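Local coordinates for putative uncharacterized protein (Toxoplasma gondii, PDB 4FBD) that is of unknown function, belongs to the DUF3228 family of conserved proteins, and is found here as an assembly of two chains, at residues F66-V74 with H92-G100; E191-M202 with A221-H232. All blocks are in the same frame, centred on the assembly; numbering follows the deposited sequence. Where two conformers were deposited one is given.

Contact 1 of 2, residues F66-V74 with H92-G100; sequences FLEKVNELV and HLYIPNFVG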
# COMPACT_ATOMS: atom_id res chain seq x y z
N PHE A 66 2.56 -19.82 32.29
CA PHE A 66 2.50 -19.84 30.84
C PHE A 66 3.51 -20.83 30.25
O PHE A 66 3.19 -21.68 29.44
CB PHE A 66 2.78 -18.44 30.32
CG PHE A 66 2.81 -18.35 28.85
CD1 PHE A 66 1.64 -18.34 28.13
CD2 PHE A 66 4.01 -18.28 28.18
CE1 PHE A 66 1.66 -18.27 26.76
CE2 PHE A 66 4.05 -18.21 26.81
CZ PHE A 66 2.87 -18.20 26.09
N LEU A 67 4.75 -20.70 30.70
CA LEU A 67 5.84 -21.54 30.21
C LEU A 67 5.60 -23.00 30.58
O LEU A 67 5.89 -23.92 29.81
CB LEU A 67 7.16 -21.05 30.81
CG LEU A 67 8.40 -21.69 30.24
CD1 LEU A 67 8.43 -21.42 28.74
CD2 LEU A 67 9.67 -21.15 30.94
N GLU A 68 5.05 -23.21 31.76
CA GLU A 68 4.75 -24.53 32.22
C GLU A 68 3.70 -25.19 31.32
O GLU A 68 3.87 -26.34 30.90
CB GLU A 68 4.25 -24.47 33.67
CG GLU A 68 4.31 -25.80 34.42
CD GLU A 68 3.27 -26.81 33.99
OE1 GLU A 68 2.43 -26.50 33.12
OE2 GLU A 68 3.29 -27.94 34.55
N LYS A 69 2.63 -24.47 31.02
CA LYS A 69 1.57 -25.03 30.17
C LYS A 69 2.05 -25.22 28.73
O LYS A 69 1.65 -26.17 28.06
CB LYS A 69 0.31 -24.18 30.24
CG LYS A 69 -0.33 -24.23 31.61
CD LYS A 69 -1.70 -23.59 31.62
CE LYS A 69 -2.34 -23.67 33.01
NZ LYS A 69 -3.69 -23.03 32.99
N VAL A 70 2.93 -24.34 28.26
CA VAL A 70 3.51 -24.49 26.93
C VAL A 70 4.29 -25.79 26.88
O VAL A 70 4.09 -26.62 25.99
CB VAL A 70 4.47 -23.35 26.57
CG1 VAL A 70 5.37 -23.77 25.41
CG2 VAL A 70 3.70 -22.09 26.26
N ASN A 71 5.19 -25.96 27.84
CA ASN A 71 5.99 -27.19 27.91
C ASN A 71 5.14 -28.46 28.08
O ASN A 71 5.43 -29.50 27.48
CB ASN A 71 7.06 -27.04 28.98
CG ASN A 71 8.21 -26.17 28.51
OD1 ASN A 71 8.78 -26.43 27.45
ND2 ASN A 71 8.54 -25.15 29.27
N GLU A 72 4.08 -28.37 28.87
CA GLU A 72 3.16 -29.49 29.05
C GLU A 72 2.45 -29.79 27.74
O GLU A 72 2.33 -30.95 27.34
CB GLU A 72 2.12 -29.18 30.10
CG GLU A 72 1.21 -30.34 30.42
CD GLU A 72 0.22 -30.02 31.55
OE1 GLU A 72 0.21 -30.76 32.56
OE2 GLU A 72 -0.51 -29.01 31.44
N LEU A 73 1.94 -28.75 27.08
CA LEU A 73 1.26 -28.96 25.81
C LEU A 73 2.18 -29.59 24.78
O LEU A 73 1.75 -30.41 23.98
CB LEU A 73 0.66 -27.66 25.28
CG LEU A 73 -0.58 -27.21 26.05
CD1 LEU A 73 -1.04 -25.80 25.67
CD2 LEU A 73 -1.73 -28.21 25.86
N VAL A 74 3.46 -29.23 24.82
CA VAL A 74 4.45 -29.73 23.86
C VAL A 74 4.78 -31.19 24.06
O VAL A 74 4.68 -31.98 23.12
CB VAL A 74 5.74 -28.90 23.91
CG1 VAL A 74 6.86 -29.60 23.16
CG2 VAL A 74 5.47 -27.51 23.33
N HIS A 92 9.75 -21.79 15.10
CA HIS A 92 8.46 -21.50 15.69
C HIS A 92 7.50 -22.67 15.71
O HIS A 92 7.65 -23.60 14.94
CB HIS A 92 7.85 -20.28 15.00
CG HIS A 92 7.47 -20.52 13.58
ND1 HIS A 92 6.15 -20.59 13.17
CD2 HIS A 92 8.22 -20.74 12.47
CE1 HIS A 92 6.11 -20.81 11.87
NE2 HIS A 92 7.35 -20.91 11.42
N LEU A 93 6.54 -22.64 16.62
CA LEU A 93 5.54 -23.68 16.68
C LEU A 93 4.18 -23.08 17.02
O LEU A 93 4.09 -22.00 17.61
CB LEU A 93 5.86 -24.73 17.74
CG LEU A 93 6.02 -24.19 19.16
CD1 LEU A 93 5.80 -25.29 20.21
CD2 LEU A 93 7.41 -23.52 19.29
N TYR A 94 3.13 -23.81 16.65
CA TYR A 94 1.75 -23.44 16.91
C TYR A 94 1.20 -24.32 17.98
O TYR A 94 1.38 -25.51 17.92
CB TYR A 94 0.90 -23.66 15.66
CG TYR A 94 1.39 -22.81 14.57
CD1 TYR A 94 1.08 -21.46 14.55
CD2 TYR A 94 2.23 -23.30 13.60
CE1 TYR A 94 1.56 -20.64 13.58
CE2 TYR A 94 2.70 -22.48 12.60
CZ TYR A 94 2.35 -21.15 12.61
OH TYR A 94 2.84 -20.30 11.69
N ILE A 95 0.57 -23.72 18.98
CA ILE A 95 -0.06 -24.46 20.05
C ILE A 95 -1.49 -23.88 20.25
O ILE A 95 -1.79 -22.74 19.81
CB ILE A 95 0.73 -24.33 21.37
CG1 ILE A 95 0.66 -22.89 21.91
CG2 ILE A 95 2.22 -24.74 21.19
CD1 ILE A 95 1.31 -22.71 23.31
N PRO A 96 -2.37 -24.64 20.89
CA PRO A 96 -3.69 -24.10 21.21
C PRO A 96 -3.60 -22.83 22.07
O PRO A 96 -2.70 -22.71 22.91
CB PRO A 96 -4.34 -25.22 22.02
CG PRO A 96 -3.63 -26.50 21.57
CD PRO A 96 -2.21 -26.05 21.30
N ASN A 97 -4.51 -21.90 21.85
CA ASN A 97 -4.54 -20.63 22.55
C ASN A 97 -5.19 -20.79 23.92
O ASN A 97 -6.39 -20.57 24.08
CB ASN A 97 -5.29 -19.61 21.70
CG ASN A 97 -5.25 -18.22 22.27
OD1 ASN A 97 -4.57 -17.98 23.28
ND2 ASN A 97 -5.96 -17.29 21.63
N PHE A 98 -4.41 -21.15 24.92
CA PHE A 98 -4.95 -21.38 26.26
C PHE A 98 -5.07 -20.13 27.13
O PHE A 98 -5.65 -20.21 28.20
CB PHE A 98 -4.14 -22.44 27.01
CG PHE A 98 -2.78 -21.99 27.40
CD1 PHE A 98 -2.56 -21.37 28.62
CD2 PHE A 98 -1.71 -22.18 26.56
CE1 PHE A 98 -1.29 -20.95 29.00
CE2 PHE A 98 -0.42 -21.76 26.91
CZ PHE A 98 -0.21 -21.15 28.12
N VAL A 99 -4.49 -19.00 26.71
CA VAL A 99 -4.63 -17.76 27.51
C VAL A 99 -5.74 -16.86 26.99
O VAL A 99 -6.01 -15.80 27.54
CB VAL A 99 -3.33 -16.95 27.53
CG1 VAL A 99 -2.20 -17.83 28.05
CG2 VAL A 99 -3.00 -16.44 26.17
N GLY A 100 -6.40 -17.27 25.91
CA GLY A 100 -7.47 -16.46 25.31
C GLY A 100 -6.99 -15.15 24.71
O GLY A 100 -7.70 -14.17 24.72

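Contact 2 of 2, residues E191-M202 with A221-H232; sequences EKYSLPMAPITM and AYKASVAYWKTH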
# COMPACT_ATOMS: atom_id res chain seq x y z
N GLU A 191 -4.67 -18.72 11.90
CA GLU A 191 -4.06 -19.52 10.86
C GLU A 191 -2.84 -20.29 11.41
O GLU A 191 -2.11 -19.80 12.29
CB GLU A 191 -3.62 -18.63 9.70
CG GLU A 191 -4.73 -17.78 9.07
CD GLU A 191 -5.02 -16.49 9.81
OE1 GLU A 191 -4.23 -16.08 10.69
OE2 GLU A 191 -6.03 -15.87 9.48
N LYS A 192 -2.66 -21.50 10.90
CA LYS A 192 -1.55 -22.41 11.23
C LYS A 192 -0.37 -22.20 10.28
O LYS A 192 0.24 -23.15 9.84
CB LYS A 192 -2.02 -23.87 11.12
CG LYS A 192 -2.17 -24.72 12.39
CD LYS A 192 -0.81 -25.39 12.77
CE LYS A 192 -0.96 -26.67 13.65
NZ LYS A 192 -1.60 -26.44 14.98
N TYR A 193 -0.07 -20.95 9.92
CA TYR A 193 1.09 -20.63 9.09
C TYR A 193 1.53 -19.20 9.40
O TYR A 193 0.80 -18.45 10.03
CB TYR A 193 0.82 -20.90 7.59
CG TYR A 193 -0.30 -20.08 6.98
CD1 TYR A 193 -1.63 -20.53 7.03
CD2 TYR A 193 -0.03 -18.87 6.37
CE1 TYR A 193 -2.66 -19.76 6.49
CE2 TYR A 193 -1.07 -18.10 5.82
CZ TYR A 193 -2.37 -18.55 5.88
OH TYR A 193 -3.37 -17.80 5.33
N SER A 194 2.77 -18.86 9.05
CA SER A 194 3.31 -17.52 9.30
C SER A 194 2.46 -16.51 8.57
O SER A 194 2.29 -16.58 7.37
CB SER A 194 4.74 -17.38 8.80
OG SER A 194 5.64 -18.19 9.55
N LEU A 195 1.92 -15.56 9.30
CA LEU A 195 1.07 -14.59 8.66
C LEU A 195 1.99 -13.68 7.81
O LEU A 195 3.03 -13.21 8.30
CB LEU A 195 0.31 -13.82 9.71
CG LEU A 195 -1.19 -13.81 9.50
CD1 LEU A 195 -1.69 -15.27 9.35
CD2 LEU A 195 -1.87 -13.11 10.67
N PRO A 196 1.63 -13.46 6.54
CA PRO A 196 2.46 -12.62 5.69
C PRO A 196 2.53 -11.19 6.17
O PRO A 196 1.55 -10.66 6.66
CB PRO A 196 1.74 -12.67 4.34
CG PRO A 196 0.35 -12.98 4.67
CD PRO A 196 0.40 -13.87 5.84
N MET A 197 3.69 -10.57 6.04
CA MET A 197 3.82 -9.19 6.44
C MET A 197 2.96 -8.40 5.45
O MET A 197 2.57 -8.92 4.40
CB MET A 197 5.27 -8.71 6.40
CG MET A 197 5.87 -8.53 5.03
SD MET A 197 7.69 -8.27 5.02
CE MET A 197 8.27 -9.90 5.52
N ALA A 198 2.66 -7.14 5.79
CA ALA A 198 1.86 -6.30 4.96
C ALA A 198 2.58 -6.05 3.65
O ALA A 198 3.78 -5.94 3.62
CB ALA A 198 1.59 -4.98 5.66
N PRO A 199 1.82 -5.93 2.56
CA PRO A 199 2.41 -5.64 1.24
C PRO A 199 3.33 -4.42 1.26
O PRO A 199 4.38 -4.46 0.67
CB PRO A 199 1.17 -5.37 0.37
CG PRO A 199 0.10 -6.20 1.00
CD PRO A 199 0.35 -6.07 2.48
N ILE A 200 2.93 -3.37 1.95
CA ILE A 200 3.72 -2.16 2.00
C ILE A 200 5.03 -2.41 2.73
O ILE A 200 6.06 -1.89 2.35
CB ILE A 200 2.93 -0.98 2.64
CG1 ILE A 200 3.71 0.33 2.51
CG2 ILE A 200 2.60 -1.25 4.11
CD1 ILE A 200 3.87 0.82 1.09
N THR A 201 4.99 -3.25 3.75
CA THR A 201 6.20 -3.54 4.50
C THR A 201 7.19 -4.17 3.55
O THR A 201 8.36 -3.84 3.58
CB THR A 201 5.93 -4.47 5.71
OG1 THR A 201 4.87 -3.94 6.51
CG2 THR A 201 7.18 -4.65 6.59
N MET A 202 6.70 -5.04 2.66
CA MET A 202 7.59 -5.70 1.69
C MET A 202 8.22 -4.69 0.73
O MET A 202 9.41 -4.79 0.41
CB MET A 202 6.86 -6.76 0.88
CG MET A 202 6.36 -7.95 1.71
SD MET A 202 5.67 -9.26 0.67
CE MET A 202 7.03 -9.43 -0.50
N ALA A 221 5.79 -13.75 -3.22
CA ALA A 221 5.49 -13.57 -1.81
C ALA A 221 4.63 -12.34 -1.67
O ALA A 221 3.70 -12.32 -0.86
CB ALA A 221 6.77 -13.44 -0.95
N TYR A 222 4.92 -11.30 -2.46
CA TYR A 222 4.09 -10.10 -2.44
C TYR A 222 2.65 -10.45 -2.82
O TYR A 222 1.72 -10.03 -2.12
CB TYR A 222 4.65 -9.02 -3.39
CG TYR A 222 3.88 -7.70 -3.37
CD1 TYR A 222 4.18 -6.68 -2.47
CD2 TYR A 222 2.86 -7.47 -4.27
CE1 TYR A 222 3.46 -5.48 -2.46
CE2 TYR A 222 2.15 -6.29 -4.27
CZ TYR A 222 2.45 -5.30 -3.37
OH TYR A 222 1.69 -4.14 -3.41
N LYS A 223 2.44 -11.19 -3.90
CA LYS A 223 1.07 -11.56 -4.29
C LYS A 223 0.38 -12.29 -3.15
O LYS A 223 -0.75 -11.99 -2.81
CB LYS A 223 1.00 -12.39 -5.59
CG LYS A 223 1.46 -11.65 -6.82
CD LYS A 223 0.98 -12.28 -8.18
CE LYS A 223 1.28 -13.75 -8.35
NZ LYS A 223 0.93 -14.18 -9.75
N ALA A 224 1.08 -13.24 -2.55
CA ALA A 224 0.56 -14.01 -1.41
C ALA A 224 0.15 -13.07 -0.28
O ALA A 224 -0.93 -13.22 0.34
CB ALA A 224 1.62 -15.00 -0.91
N SER A 225 1.01 -12.11 0.01
CA SER A 225 0.72 -11.15 1.06
C SER A 225 -0.53 -10.36 0.71
O SER A 225 -1.47 -10.26 1.51
CB SER A 225 1.90 -10.26 1.31
OG SER A 225 1.51 -9.19 2.12
N VAL A 226 -0.60 -9.84 -0.51
CA VAL A 226 -1.80 -9.12 -0.96
C VAL A 226 -3.08 -9.98 -0.81
O VAL A 226 -4.12 -9.49 -0.35
CB VAL A 226 -1.68 -8.69 -2.38
CG1 VAL A 226 -3.08 -8.24 -2.93
CG2 VAL A 226 -0.60 -7.59 -2.50
N ALA A 227 -3.01 -11.24 -1.22
CA ALA A 227 -4.20 -12.15 -1.10
C ALA A 227 -4.70 -12.21 0.33
O ALA A 227 -5.89 -12.23 0.56
CB ALA A 227 -3.87 -13.54 -1.55
N TYR A 228 -3.79 -12.24 1.29
CA TYR A 228 -4.21 -12.29 2.68
C TYR A 228 -4.83 -10.97 3.11
O TYR A 228 -5.93 -10.95 3.66
CB TYR A 228 -3.06 -12.63 3.65
CG TYR A 228 -3.60 -12.83 5.07
CD1 TYR A 228 -4.10 -14.06 5.47
CD2 TYR A 228 -3.65 -11.81 5.96
CE1 TYR A 228 -4.61 -14.25 6.73
CE2 TYR A 228 -4.17 -12.00 7.25
CZ TYR A 228 -4.64 -13.24 7.62
OH TYR A 228 -5.19 -13.46 8.87
N TRP A 229 -4.13 -9.87 2.81
CA TRP A 229 -4.54 -8.55 3.28
C TRP A 229 -5.72 -7.94 2.55
O TRP A 229 -6.30 -6.98 3.04
CB TRP A 229 -3.33 -7.62 3.47
CG TRP A 229 -2.46 -8.17 4.57
CD1 TRP A 229 -1.29 -8.83 4.43
CD2 TRP A 229 -2.75 -8.19 5.99
NE1 TRP A 229 -0.81 -9.24 5.67
CE2 TRP A 229 -1.69 -8.86 6.63
CE3 TRP A 229 -3.80 -7.68 6.76
CZ2 TRP A 229 -1.65 -9.04 8.02
CZ3 TRP A 229 -3.76 -7.88 8.13
CH2 TRP A 229 -2.68 -8.54 8.75
N LYS A 230 -6.14 -8.55 1.43
CA LYS A 230 -7.35 -8.09 0.77
C LYS A 230 -8.57 -8.45 1.60
O LYS A 230 -9.62 -7.82 1.45
CB LYS A 230 -7.59 -8.73 -0.62
CG LYS A 230 -6.45 -8.72 -1.54
CD LYS A 230 -6.78 -8.65 -3.00
CE LYS A 230 -7.83 -9.60 -3.50
NZ LYS A 230 -7.78 -9.60 -5.04
N THR A 231 -8.47 -9.49 2.44
CA THR A 231 -9.65 -9.96 3.18
C THR A 231 -9.54 -9.90 4.74
O THR A 231 -10.35 -10.47 5.47
CB THR A 231 -10.00 -11.37 2.71
OG1 THR A 231 -8.88 -12.24 2.94
CG2 THR A 231 -10.32 -11.40 1.17
N HIS A 232 -8.53 -9.20 5.23
CA HIS A 232 -8.29 -9.04 6.64
C HIS A 232 -7.68 -7.69 6.83
O HIS A 232 -6.95 -7.20 5.95
CB HIS A 232 -7.26 -10.01 7.17
CG HIS A 232 -7.59 -11.43 6.92
ND1 HIS A 232 -7.23 -12.08 5.76
CD2 HIS A 232 -8.23 -12.34 7.69
CE1 HIS A 232 -7.64 -13.34 5.82
NE2 HIS A 232 -8.24 -13.52 6.98

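Contact 1 of 2, residues F66-V74 with H92-G100
K69 and L73 both press on the ring of F98, and they lie one helical turn apart, joined by the backbone bond from L73 N to K69 O at 2.8 Å. The helical repeat, to which this bond belongs, brings both side chains to the same side, where F98 meets them. The aliphatic part of K69 lies over one face of the ring, with CB 4.0 Å from the F98 centroid in a CH-pi contact, while the chain runs on extended, its CD passing the CD1–CE1 side. L73 brings CD1 to 3.8 Å from F98 CD2. F66 adds a third neighbour: its CD1 lies 3.4 Å from F98 CZ, yet the ring centroids are 5.5 Å apart and the planes inclined by 29°, so the two rings are slid past one another with little overlap. The ring of F98 reaches this place because its CG is tucked between backbone N and carbonyl carbon (chi1 70°). V99 follows with CG1 at the edge of the F66 ring.

Farther along, the strand supplies the partners. V70 sends CG2 to I95 CD1 at 3.8 Å and also reaches the edge of the F98 ring, whereas V74 CG2 meets L93 CD1, again at 3.8 Å. I95 and L93 are two residues apart and both turn toward the helix, on the same face of the sheet.

F98 and V99 of the loop after the strand extend the apolar layer to K69 and F66. Helix 66-74 lies almost at a right angle to strand 92-96 (101°, axes 9.4 Å apart), a helix packed across a mixed, largely antiparallel sheet.

Contact 2 of 2, residues E191-M202 with A221-H232
P199 is the knob and helix 221-229 provides the hole: the P199 ring drops among Y222, S225, V226 and W229. P199 CB lies 3.6 Å from Y222 CE1, its CG faces V226 CG2 at 3.8 Å, and its CD reaches toward the indole. One turn on, M202 bends at chi3 to lay its methyl against the helix backbone, with CE 3.4 Å from Y222 N and close to A221 CB.

Before the knob the chain is held by its carbonyls. With chi1 near 168°, S225 turns OG away from its backbone N toward the passing segment and donates to M197 O at 2.5 Å, nearly in line with the C=O bond. W229 NE1 donates to P196 O at 2.9 Å, with the oxygen in the indole plane but the donor well above the carbonyl plane. P196 rests against S225 and Y228, its CG 3.6 Å from Y228 CB.

The Y228 ring is sandwiched: L195 CG lies over one face near CZ, H232 ND1 over the centre of the other. At its far end Y228 OH donates to E191 OE2 at 2.6 Å, meeting the carboxylate from above its plane, which stands 83° to the ring.

The connection from strand 181-189 thereby lies along helix 219-229, which leads into strand 232-235; beyond, Y120 of the second subunit packs on P199 and V226, and P129 O of that subunit accepts from Y222 OH.

Both contacts seat a helix against another piece of the chain, but with different materials. Contact 1 holds helix 63-76 on the sheet that contains strand 90-96, and its interface is carried by apolar side chains. Contact 2 lays a largely irregular segment with two prolines along helix 219-229 and adds hydrogen bonds from side chains to carbonyls and to a carboxylate. Both are partly buried; the second subunit reaches contact 2, whereas no other chain of the assembly touches contact 1. Their centres lie about 25 Å apart, yet they meet: Y94 and H92, on strand 90-96, touch 192-194, with a probable hydrogen bond between Y94 OH and Y193 O.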